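Local coordinates for carbohydrate-binding module family 14 protein (Pseudocercospora fuligena, PDB 4Z4A) that probably binds chitin through its family 14 carbohydrate-binding module, as an avirulence effector of a plant-pathogenic fungus, at residues 36-39 with 43-46; 26-31 with 56-61; 80-83 with 88-91. One frame throughout, in Å; residues are numbered along the deposited sequence.

Contact 3 lies across the chain's centre from contacts 1 and 2. Contact 1 is a surface contact; the other two are partly buried. Contact 1 closes a short loop between helix 30-36 and strand 45-48. It is nested inside the longer loop closed by contact 2. Both are held by a disulfide, and both reach the same three-stranded sheet, where Tyr-46 is probably hydrogen-bonded to Ile-56. Contact 3 is different. It is a hairpin of strands 80-82 and 87-89, joined by backbone bonds and an amide-carboxylate pair, and its cystine bond leads out of the contact. Trp-81 packs lightly on residues 45-46, which links contact 3 to contact 1.

Contact 1: 36-39 with 43-46; sequences TKCL and DCLY. With EDO (1,2-ethanediol), chain K.
Cys-38 and Cys-44 both turn SG beside their own backbone N and anti to their carbonyl carbon (chi1 -56° for Cys-38), which turns the sulfurs toward each other. They are bonded, SG of Cys-38 to SG of Cys-44, at 2.1 Å. The torsion about this bond is -86°, near the right angle that disulfides favour. Both cysteines have positive phi. Cys-38 is also the second inner residue of a type I' turn from Thr-36 to Leu-39.

Thr-36 places OG1 between its N and its carbonyl carbon (chi1 66°). From there OG1 accepts a hydrogen bond from Cys-38 N at 2.9 Å, closing an ST turn. It is also hydrogen-bonded to Asp-32 O. The same OG1 lies 3.7 Å from Cys-44 SG, so the hydroxyl lies against the disulfide.

Asp-43 comes from the opposite direction. Its CB rests on Cys-38 CA at 3.8 Å. The carboxylate then reaches over Thr-36, with OD2 3.5 Å from Thr-36 CB. This is a packing approach; OD2 has its hydrogen bond from Gly-40 N, inside the short loop. The other oxygen, OD1, accepts from O1 of an ethanediol at 2.8 Å. The far oxygen of that diol, O2, accepts from Cys-44 N at 2.7 Å. The diol thus spans two neighbouring residues, and its C2 lies 3.6 Å from Thr-36 CG2. It probably came from the crystallisation liquor.

The two segments share no direct hydrogen bond. Their link is covalent. Beside it, Thr-36 OG1 is held by Cys-38 N and Asp-32 O, and Asp-43 OD2 by Gly-40 N. The loop should therefore keep its form at the surface while the disulfide remains oxidised. The Gly-40 bond probably helps to fix the carboxylate of Asp-43.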
ATOM      1  N   THR B  36     -13.801   7.521  -1.575  1.00 27.89           N
ATOM      2  CA  THR B  36     -12.609   7.167  -2.404  1.00 27.01           C
ATOM      3  C   THR B  36     -12.629   5.746  -2.936  1.00 26.26           C
ATOM      4  O   THR B  36     -11.922   5.464  -3.915  1.00 28.12           O
ATOM      5  CB  THR B  36     -11.255   7.311  -1.620  1.00 25.95           C
ATOM      6  OG1 THR B  36     -11.161   6.365  -0.551  1.00 26.08           O
ATOM      7  CG2 THR B  36     -11.080   8.746  -1.097  1.00 31.03           C
ATOM      8  N   LYS B  37     -13.364   4.855  -2.247  1.00 25.85           N
ATOM      9  CA  LYS B  37     -13.370   3.415  -2.495  1.00 25.73           C
ATOM     10  C   LYS B  37     -11.958   2.847  -2.259  1.00 24.97           C
ATOM     11  O   LYS B  37     -11.632   1.742  -2.715  1.00 25.00           O
ATOM     12  CB  LYS B  37     -13.852   3.075  -3.904  1.00 27.35           C
ATOM     13  CG  LYS B  37     -15.312   3.395  -4.132  1.00 30.13           C
ATOM     14  CD  LYS B  37     -15.714   2.797  -5.470  1.00 36.29           C
ATOM     15  CE  LYS B  37     -17.217   2.812  -5.664  1.00 39.38           C
ATOM     16  NZ  LYS B  37     -17.551   4.123  -6.241  1.00 43.05           N
ATOM     17  N   CYS B  38     -11.157   3.634  -1.557  1.00 25.24           N
ATOM     18  CA  CYS B  38      -9.750   3.316  -1.306  1.00 25.87           C
ATOM     19  C   CYS B  38      -8.957   2.966  -2.565  1.00 26.64           C
ATOM     20  O   CYS B  38      -7.984   2.214  -2.487  1.00 27.35           O
ATOM     21  CB  CYS B  38      -9.670   2.191  -0.261  1.00 28.41           C
ATOM     22  SG  CYS B  38     -10.496   2.502   1.326  1.00 31.45           S
ATOM     23  N   LEU B  39      -9.351   3.519  -3.728  1.00 25.78           N
ATOM     24  CA  LEU B  39      -8.770   3.157  -5.002  1.00 26.47           C
ATOM     25  C   LEU B  39      -7.363   3.682  -5.163  1.00 28.74           C
ATOM     26  O   LEU B  39      -6.535   2.997  -5.756  1.00 28.06           O
ATOM     27  CB  LEU B  39      -9.648   3.688  -6.157  1.00 27.34           C
ATOM     28  CG  LEU B  39     -10.948   2.910  -6.248  1.00 29.13           C
ATOM     29  CD1 LEU B  39     -11.868   3.584  -7.271  1.00 30.59           C
ATOM     30  CD2 LEU B  39     -10.731   1.475  -6.677  1.00 30.15           C
ATOM     31  N   ASP B  43      -4.857   6.338  -0.415  1.00 24.38           N
ATOM     32  CA  ASP B  43      -6.115   6.369   0.287  1.00 23.89           C
ATOM     33  C   ASP B  43      -6.194   5.352   1.412  1.00 23.90           C
ATOM     34  O   ASP B  43      -5.652   4.257   1.270  1.00 24.72           O
ATOM     35  CB  ASP B  43      -7.251   6.096  -0.692  1.00 25.38           C
ATOM     36  CG  ASP B  43      -7.464   7.185  -1.713  1.00 26.40           C
ATOM     37  OD1 ASP B  43      -7.198   8.389  -1.424  1.00 27.92           O
ATOM     38  OD2 ASP B  43      -8.003   6.844  -2.771  1.00 25.97           O
ATOM     39  N   CYS B  44      -6.919   5.703   2.486  1.00 24.70           N
ATOM     40  CA  CYS B  44      -7.306   4.741   3.512  1.00 25.67           C
ATOM     41  C   CYS B  44      -6.070   4.205   4.255  1.00 24.58           C
ATOM     42  O   CYS B  44      -6.049   3.077   4.754  1.00 26.87           O
ATOM     43  CB  CYS B  44      -8.128   3.616   2.882  1.00 29.52           C
ATOM     44  SG  CYS B  44      -9.592   4.234   2.018  1.00 28.49           S
ATOM     45  N   LEU B  45      -5.065   5.081   4.358  1.00 23.78           N
ATOM     46  CA  LEU B  45      -3.888   4.827   5.183  1.00 24.03           C
ATOM     47  C   LEU B  45      -3.821   5.843   6.301  1.00 23.98           C
ATOM     48  O   LEU B  45      -3.981   7.055   6.068  1.00 23.60           O
ATOM     49  CB  LEU B  45      -2.608   4.895   4.332  1.00 23.52           C
ATOM     50  CG  LEU B  45      -2.451   3.884   3.199  1.00 24.08           C
ATOM     51  CD1 LEU B  45      -1.225   4.148   2.360  1.00 24.75           C
ATOM     52  CD2 LEU B  45      -2.386   2.504   3.793  1.00 26.40           C
ATOM     53  N   TYR B  46      -3.479   5.363   7.500  1.00 25.16           N
ATOM     54  CA  TYR B  46      -3.552   6.178   8.718  1.00 26.99           C
ATOM     55  C   TYR B  46      -2.398   5.813   9.643  1.00 26.38           C
ATOM     56  O   TYR B  46      -1.904   4.706   9.595  1.00 26.67           O
ATOM     57  CB  TYR B  46      -4.870   5.878   9.456  1.00 28.41           C
ATOM     58  CG  TYR B  46      -6.120   5.923   8.591  1.00 26.99           C
ATOM     59  CD1 TYR B  46      -6.552   4.776   7.905  1.00 27.41           C
ATOM     60  CD2 TYR B  46      -6.846   7.091   8.404  1.00 28.22           C
ATOM     61  CE1 TYR B  46      -7.676   4.797   7.102  1.00 28.56           C
ATOM     62  CE2 TYR B  46      -7.945   7.116   7.587  1.00 28.67           C
ATOM     63  CZ  TYR B  46      -8.367   5.955   6.944  1.00 28.86           C
ATOM     64  OH  TYR B  46      -9.460   5.971   6.103  1.00 28.33           O
TER
HETATM   65  C1  EDO K 201      -8.690  10.074   1.509  1.00 37.28           C
HETATM   66  O1  EDO K 201      -7.498  10.075   0.741  1.00 37.66           O
HETATM   67  C2  EDO K 201      -9.035   8.638   1.857  1.00 36.86           C
HETATM   68  O2  EDO K 201      -8.148   8.074   2.796  1.00 35.75           O

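Contact 2: 26-31 with 56-61; sequences FVCPAA and IQCSPA. With EDO (1,2-ethanediol), chain P.
Cys-28 and Cys-58 form the one narrow bridge between these segments. Cys-28 SG is bonded to Cys-58 SG at 2.1 Å, with a torsion of -91° about the bond. Their chi1 angles, -69° and -76°, set each SG beside its own backbone N, facing the other segment. The CA atoms are 5.9 Å apart, the closest approach of the two backbones.

On one flank of the disulfide, Ile-56 supplies the bump. Its extended CG1 arm carries the CD1 methyl up to the Phe-26 ring, 3.7 Å from Phe-26 CD2. CE2 of the ring is equally near, and the methyl approaches the ring obliquely. Phe-26 is poorly ordered, so this touch is less certain than the disulfide. On the other flank the Pro-29 ring comes up loosely, with CD 4.3 Å from Cys-58 SG. An ethanediol, probably from the crystallisation liquor, fills the hollow between Phe-26 CB and Pro-29 CD. Its O1 donates to Val-27 O at 2.9 Å and touches Phe-26 CB at 3.4 Å. Its C1 lies against Pro-29 CD at 3.9 Å.

Pro-29 is the N-cap residue of helix 30-36, so the disulfide fastens the approach to this helix onto strand 54-60. That strand lies between strands 45-48 and 68-74. Ile-70 of strand 68-74 packs on both Cys-28 and Ile-56, and Ile-33 of the helix covers Cys-28. Tyr-46 of strand 45-48 touches Pro-29 and Cys-58. Gln-57 and Ser-59 point away from residues 26-31 and pack on Pro-41 of the second subunit, where Ser-59 OG is also hydrogen-bonded to Leu-39 O of that subunit.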
ATOM      1  N   PHE B  26     -10.190   0.911  17.502  1.00 56.04           N
ATOM      2  CA  PHE B  26     -10.372   1.780  16.350  1.00 54.86           C
ATOM      3  C   PHE B  26     -11.177   1.035  15.321  1.00 47.35           C
ATOM      4  O   PHE B  26     -11.127  -0.185  15.238  1.00 48.74           O
ATOM      5  CB  PHE B  26      -9.056   2.317  15.742  1.00 60.31           C
ATOM      6  CG  PHE B  26      -7.812   1.617  16.213  1.00 69.88           C
ATOM      7  CD1 PHE B  26      -7.184   2.006  17.397  1.00 74.16           C
ATOM      8  CD2 PHE B  26      -7.235   0.590  15.457  1.00 75.28           C
ATOM      9  CE1 PHE B  26      -6.022   1.370  17.828  1.00 74.71           C
ATOM     10  CE2 PHE B  26      -6.075  -0.049  15.888  1.00 73.29           C
ATOM     11  CZ  PHE B  26      -5.468   0.343  17.072  1.00 75.08           C
ATOM     12  N   VAL B  27     -11.964   1.783  14.568  1.00 40.01           N
ATOM     13  CA  VAL B  27     -12.698   1.261  13.456  1.00 37.86           C
ATOM     14  C   VAL B  27     -12.331   2.096  12.246  1.00 37.01           C
ATOM     15  O   VAL B  27     -11.719   3.167  12.385  1.00 37.61           O
ATOM     16  CB  VAL B  27     -14.225   1.291  13.707  1.00 40.04           C
ATOM     17  CG1 VAL B  27     -14.587   0.419  14.904  1.00 43.13           C
ATOM     18  CG2 VAL B  27     -14.715   2.709  13.919  1.00 40.84           C
ATOM     19  N   CYS B  28     -12.664   1.609  11.060  1.00 35.50           N
ATOM     20  CA  CYS B  28     -12.408   2.379   9.839  1.00 33.87           C
ATOM     21  C   CYS B  28     -13.403   3.496   9.661  1.00 32.34           C
ATOM     22  O   CYS B  28     -14.578   3.278   9.829  1.00 32.47           O
ATOM     23  CB  CYS B  28     -12.449   1.467   8.618  1.00 35.35           C
ATOM     24  SG  CYS B  28     -11.025   0.378   8.686  1.00 38.33           S
ATOM     25  N   PRO B  29     -12.934   4.706   9.279  1.00 30.07           N
ATOM     26  CA  PRO B  29     -13.909   5.739   9.020  1.00 30.38           C
ATOM     27  C   PRO B  29     -14.614   5.496   7.673  1.00 29.79           C
ATOM     28  O   PRO B  29     -13.988   5.479   6.616  1.00 28.90           O
ATOM     29  CB  PRO B  29     -13.084   7.024   9.041  1.00 29.85           C
ATOM     30  CG  PRO B  29     -11.705   6.589   8.623  1.00 29.80           C
ATOM     31  CD  PRO B  29     -11.549   5.228   9.276  1.00 30.30           C
ATOM     32  N   ALA B  30     -15.940   5.335   7.728  1.00 31.61           N
ATOM     33  CA  ALA B  30     -16.701   4.984   6.546  1.00 33.55           C
ATOM     34  C   ALA B  30     -16.653   6.059   5.477  1.00 30.96           C
ATOM     35  O   ALA B  30     -16.814   5.768   4.301  1.00 29.08           O
ATOM     36  CB  ALA B  30     -18.165   4.725   6.917  1.00 34.85           C
ATOM     37  N   ALA B  31     -16.509   7.317   5.885  1.00 30.61           N
ATOM     38  CA  ALA B  31     -16.519   8.395   4.932  1.00 30.97           C
ATOM     39  C   ALA B  31     -15.419   8.194   3.895  1.00 29.49           C
ATOM     40  O   ALA B  31     -15.608   8.478   2.720  1.00 29.33           O
ATOM     41  CB  ALA B  31     -16.333   9.709   5.619  1.00 31.75           C
ATOM     42  N   ILE B  56      -1.977   1.851   9.903  1.00 26.79           N
ATOM     43  CA  ILE B  56      -3.245   1.210   9.732  1.00 27.72           C
ATOM     44  C   ILE B  56      -3.688   1.407   8.272  1.00 28.15           C
ATOM     45  O   ILE B  56      -3.651   2.537   7.744  1.00 26.21           O
ATOM     46  CB  ILE B  56      -4.294   1.808  10.652  1.00 31.74           C
ATOM     47  CG1 ILE B  56      -3.961   1.462  12.121  1.00 33.18           C
ATOM     48  CG2 ILE B  56      -5.699   1.308  10.263  1.00 31.57           C
ATOM     49  CD1 ILE B  56      -4.877   2.152  13.107  1.00 38.50           C
ATOM     50  N   GLN B  57      -4.048   0.296   7.629  1.00 27.99           N
ATOM     51  CA  GLN B  57      -4.726   0.362   6.328  1.00 27.11           C
ATOM     52  C   GLN B  57      -6.131  -0.136   6.513  1.00 29.19           C
ATOM     53  O   GLN B  57      -6.343  -1.224   7.116  1.00 29.36           O
ATOM     54  CB  GLN B  57      -4.020  -0.476   5.293  1.00 28.63           C
ATOM     55  CG  GLN B  57      -4.668  -0.436   3.910  1.00 28.51           C
ATOM     56  CD  GLN B  57      -3.713  -0.925   2.839  1.00 30.59           C
ATOM     57  OE1 GLN B  57      -2.576  -1.271   3.129  1.00 31.43           O
ATOM     58  NE2 GLN B  57      -4.163  -0.936   1.609  1.00 32.50           N
ATOM     59  N   CYS B  58      -7.096   0.637   6.006  1.00 29.03           N
ATOM     60  CA  CYS B  58      -8.488   0.216   5.927  1.00 31.04           C
ATOM     61  C   CYS B  58      -8.787  -0.338   4.549  1.00 30.48           C
ATOM     62  O   CYS B  58      -8.473   0.266   3.539  1.00 28.94           O
ATOM     63  CB  CYS B  58      -9.434   1.359   6.265  1.00 33.87           C
ATOM     64  SG  CYS B  58      -9.447   1.634   8.039  1.00 34.86           S
ATOM     65  N   SER B  59      -9.325  -1.552   4.506  1.00 29.78           N
ATOM     66  CA  SER B  59      -9.727  -2.161   3.254  1.00 30.39           C
ATOM     67  C   SER B  59     -11.241  -2.125   3.156  1.00 29.46           C
ATOM     68  O   SER B  59     -11.925  -2.441   4.113  1.00 30.73           O
ATOM     69  CB  SER B  59      -9.251  -3.615   3.166  1.00 31.08           C
ATOM     70  OG  SER B  59      -7.844  -3.706   2.971  1.00 32.60           O
ATOM     71  N   PRO B  60     -11.784  -1.765   1.994  1.00 29.89           N
ATOM     72  CA  PRO B  60     -13.257  -1.880   1.936  1.00 28.54           C
ATOM     73  C   PRO B  60     -13.725  -3.310   2.173  1.00 32.50           C
ATOM     74  O   PRO B  60     -13.033  -4.222   1.757  1.00 33.59           O
ATOM     75  CB  PRO B  60     -13.577  -1.511   0.490  1.00 29.36           C
ATOM     76  CG  PRO B  60     -12.410  -0.636   0.076  1.00 28.90           C
ATOM     77  CD  PRO B  60     -11.225  -1.287   0.722  1.00 29.36           C
ATOM     78  N   ALA B  61     -14.870  -3.466   2.848  1.00 31.47           N
ATOM     79  CA  ALA B  61     -15.296  -4.820   3.283  1.00 36.38           C
ATOM     80  C   ALA B  61     -15.660  -5.654   2.079  1.00 37.47           C
ATOM     81  O   ALA B  61     -15.425  -6.875   2.027  1.00 38.26           O
ATOM     82  CB  ALA B  61     -16.460  -4.727   4.233  1.00 36.55           C
TER
HETATM   83  C1  EDO P 206      -8.436   4.373  11.470  1.00 50.57           C
HETATM   84  O1  EDO P 206      -8.920   3.692  12.628  1.00 55.41           O
HETATM   85  C2  EDO P 206      -7.723   5.628  11.943  1.00 53.33           C
HETATM   86  O2  EDO P 206      -8.522   6.800  11.703  1.00 59.32           O

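Contact 3: 80-83 with 88-91; sequences LWND and CDWP. With EDO (1,2-ethanediol), chain M; EDO (1,2-ethanediol), chain R.
Asp-89 OD2 is gripped by two donors, the second weakly. Asn-82 ND2 gives it a hydrogen bond of 3.0 Å across the hairpin, with an N-H...O angle of 159°. The bond uses the anti lone pair of OD2. Trp-87 NE1 adds the weak bond. Asn-82 and Asp-89 lie side by side and point the same way, since each has CG opposite its backbone N (chi1 172° for Asn-82). Asn-82 CB packs on Asp-89 CB at 3.8 Å. The amide and carboxylate planes are only 8° apart. The flat groups therefore meet nearly coplanar.

In the backbone, Leu-80 and Asp-89 form an antiparallel hydrogen-bonded pair. Leu-80 N donates to Asp-89 O at 2.9 Å, and Asp-89 N returns a bond of the same length to Leu-80 O. Leu-80 O also accepts from a water that bridges to Trp-90 O. Beyond this pair, Leu-80 CD1 rests on Pro-91 CB at 3.9 Å, the two side chains crossing at about a right angle.

Trp-81 and Cys-88 are the neighbouring non-hydrogen-bonded pair, with side chains on the other face. Cys-88 SG meets the edge of the indole, 4.2 Å from Trp-81 CE3, and is held there by its disulfide to Cys-75. Trp-81 NE1 donates in its ring plane to Asp-83 OD1 at 2.9 Å. That oxygen also has a salt bridge with Lys-86, and the indole stacks on Tyr-55. Together these ties would hold the ring's rotation.

The arrangement is a short beta hairpin next to the larger sheet, tied by the Cys-75 to Cys-88 disulfide to the chain before it. Such a small second sheet belongs to the family 14 chitin-binding fold, and in relatives such as tachycitin it has been proposed to contribute to chitin binding.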
ATOM      1  N   LEU B  80       9.919   4.229  10.291  1.00 25.86           N
ATOM      2  CA  LEU B  80       8.844   4.797  11.056  1.00 24.93           C
ATOM      3  C   LEU B  80       7.825   5.364  10.067  1.00 24.73           C
ATOM      4  O   LEU B  80       8.166   5.769   8.967  1.00 22.40           O
ATOM      5  CB  LEU B  80       9.346   5.928  11.956  1.00 25.40           C
ATOM      6  CG  LEU B  80      10.384   5.535  13.022  1.00 26.61           C
ATOM      7  CD1 LEU B  80      10.676   6.768  13.837  1.00 26.99           C
ATOM      8  CD2 LEU B  80       9.972   4.328  13.869  1.00 28.58           C
ATOM      9  N   TRP B  81       6.585   5.468  10.516  1.00 23.64           N
ATOM     10  CA  TRP B  81       5.549   6.083   9.667  1.00 22.50           C
ATOM     11  C   TRP B  81       5.781   7.551   9.396  1.00 21.62           C
ATOM     12  O   TRP B  81       6.123   8.325  10.311  1.00 22.98           O
ATOM     13  CB  TRP B  81       4.211   5.935  10.322  1.00 22.33           C
ATOM     14  CG  TRP B  81       3.051   6.309   9.418  1.00 23.01           C
ATOM     15  CD1 TRP B  81       2.158   7.304   9.626  1.00 23.52           C
ATOM     16  CD2 TRP B  81       2.662   5.663   8.193  1.00 22.76           C
ATOM     17  NE1 TRP B  81       1.223   7.333   8.617  1.00 22.55           N
ATOM     18  CE2 TRP B  81       1.492   6.306   7.741  1.00 22.02           C
ATOM     19  CE3 TRP B  81       3.145   4.548   7.478  1.00 24.32           C
ATOM     20  CZ2 TRP B  81       0.840   5.924   6.562  1.00 23.02           C
ATOM     21  CZ3 TRP B  81       2.496   4.174   6.324  1.00 22.46           C
ATOM     22  CH2 TRP B  81       1.348   4.855   5.883  1.00 22.28           C
ATOM     23  N   ASN B  82       5.595   7.928   8.132  1.00 20.61           N
ATOM     24  CA  ASN B  82       5.701   9.317   7.685  1.00 19.59           C
ATOM     25  C   ASN B  82       4.342   9.599   7.045  1.00 20.91           C
ATOM     26  O   ASN B  82       4.112   9.243   5.887  1.00 19.82           O
ATOM     27  CB  ASN B  82       6.803   9.492   6.676  1.00 20.24           C
ATOM     28  CG  ASN B  82       6.852  10.860   6.010  1.00 21.81           C
ATOM     29  OD1 ASN B  82       5.975  11.734   6.168  1.00 22.13           O
ATOM     30  ND2 ASN B  82       7.825  11.029   5.151  1.00 22.63           N
ATOM     31  N   ASP B  83       3.461  10.191   7.843  1.00 20.18           N
ATOM     32  CA  ASP B  83       2.103  10.476   7.347  1.00 21.60           C
ATOM     33  C   ASP B  83       1.996  11.516   6.255  1.00 21.90           C
ATOM     34  O   ASP B  83       0.950  11.540   5.542  1.00 23.20           O
ATOM     35  CB  ASP B  83       1.218  10.871   8.517  1.00 23.62           C
ATOM     36  CG  ASP B  83      -0.257  10.562   8.260  1.00 24.30           C
ATOM     37  OD1 ASP B  83      -0.636   9.417   7.950  1.00 23.02           O
ATOM     38  OD2 ASP B  83      -1.034  11.532   8.370  1.00 27.55           O
ATOM     39  N   CYS B  88       6.089   4.099   5.084  1.00 21.74           N
ATOM     40  CA  CYS B  88       7.196   3.786   6.030  1.00 23.72           C
ATOM     41  C   CYS B  88       8.477   4.432   5.508  1.00 23.63           C
ATOM     42  O   CYS B  88       8.784   4.343   4.336  1.00 23.91           O
ATOM     43  CB  CYS B  88       7.350   2.274   6.171  1.00 24.98           C
ATOM     44  SG  CYS B  88       5.897   1.489   6.877  1.00 28.17           S
ATOM     45  N   ASP B  89       9.224   5.116   6.371  1.00 22.73           N
ATOM     46  CA  ASP B  89      10.299   5.976   5.894  1.00 22.76           C
ATOM     47  C   ASP B  89      11.399   6.030   6.985  1.00 21.99           C
ATOM     48  O   ASP B  89      11.228   5.541   8.103  1.00 23.21           O
ATOM     49  CB  ASP B  89       9.712   7.352   5.533  1.00 23.33           C
ATOM     50  CG  ASP B  89      10.594   8.251   4.646  1.00 23.77           C
ATOM     51  OD1 ASP B  89      11.694   7.908   4.176  1.00 23.65           O
ATOM     52  OD2 ASP B  89      10.113   9.356   4.295  1.00 23.81           O
ATOM     53  N   TRP B  90      12.526   6.585   6.560  1.00 22.98           N
ATOM     54  CA  TRP B  90      13.671   6.794   7.474  1.00 24.13           C
ATOM     55  C   TRP B  90      13.157   7.555   8.690  1.00 25.39           C
ATOM     56  O   TRP B  90      12.338   8.476   8.565  1.00 23.14           O
ATOM     57  CB  TRP B  90      14.759   7.568   6.746  1.00 23.31           C
ATOM     58  CG  TRP B  90      15.409   6.776   5.670  1.00 25.69           C
ATOM     59  CD1 TRP B  90      15.079   6.707   4.375  1.00 25.86           C
ATOM     60  CD2 TRP B  90      16.550   5.914   5.836  1.00 27.07           C
ATOM     61  NE1 TRP B  90      15.915   5.846   3.686  1.00 26.72           N
ATOM     62  CE2 TRP B  90      16.847   5.365   4.565  1.00 28.36           C
ATOM     63  CE3 TRP B  90      17.360   5.587   6.933  1.00 30.90           C
ATOM     64  CZ2 TRP B  90      17.894   4.467   4.367  1.00 32.08           C
ATOM     65  CZ3 TRP B  90      18.429   4.713   6.724  1.00 33.46           C
ATOM     66  CH2 TRP B  90      18.688   4.179   5.462  1.00 33.12           C
ATOM     67  N   PRO B  91      13.627   7.198   9.872  1.00 26.90           N
ATOM     68  CA  PRO B  91      13.186   7.830  11.123  1.00 28.08           C
ATOM     69  C   PRO B  91      13.249   9.337  11.163  1.00 28.01           C
ATOM     70  O   PRO B  91      12.400   9.955  11.807  1.00 28.94           O
ATOM     71  CB  PRO B  91      14.176   7.280  12.170  1.00 29.09           C
ATOM     72  CG  PRO B  91      14.607   6.001  11.646  1.00 30.41           C
ATOM     73  CD  PRO B  91      14.533   6.057  10.139  1.00 28.66           C
TER
HETATM   74  C1  EDO M 203       3.485   1.531   3.602  1.00 40.89           C
HETATM   75  O1  EDO M 203       4.833   1.989   3.452  1.00 29.36           O
HETATM   76  C2  EDO M 203       2.461   2.412   2.858  1.00 41.49           C
HETATM   77  O2  EDO M 203       1.776   1.606   1.874  1.00 50.80           O
HETATM   78  C1  EDO R 208      -0.974  12.913  11.805  1.00 53.82           C
HETATM   79  O1  EDO R 208      -1.091  13.535  10.521  1.00 60.31           O
HETATM   80  C2  EDO R 208       0.328  12.154  11.913  1.00 50.52           C
HETATM   81  O2  EDO R 208       0.502  11.728  13.268  1.00 48.83           O
HETATM   82  O   HOH W   1       9.492   8.309   8.854  1.00 23.52           O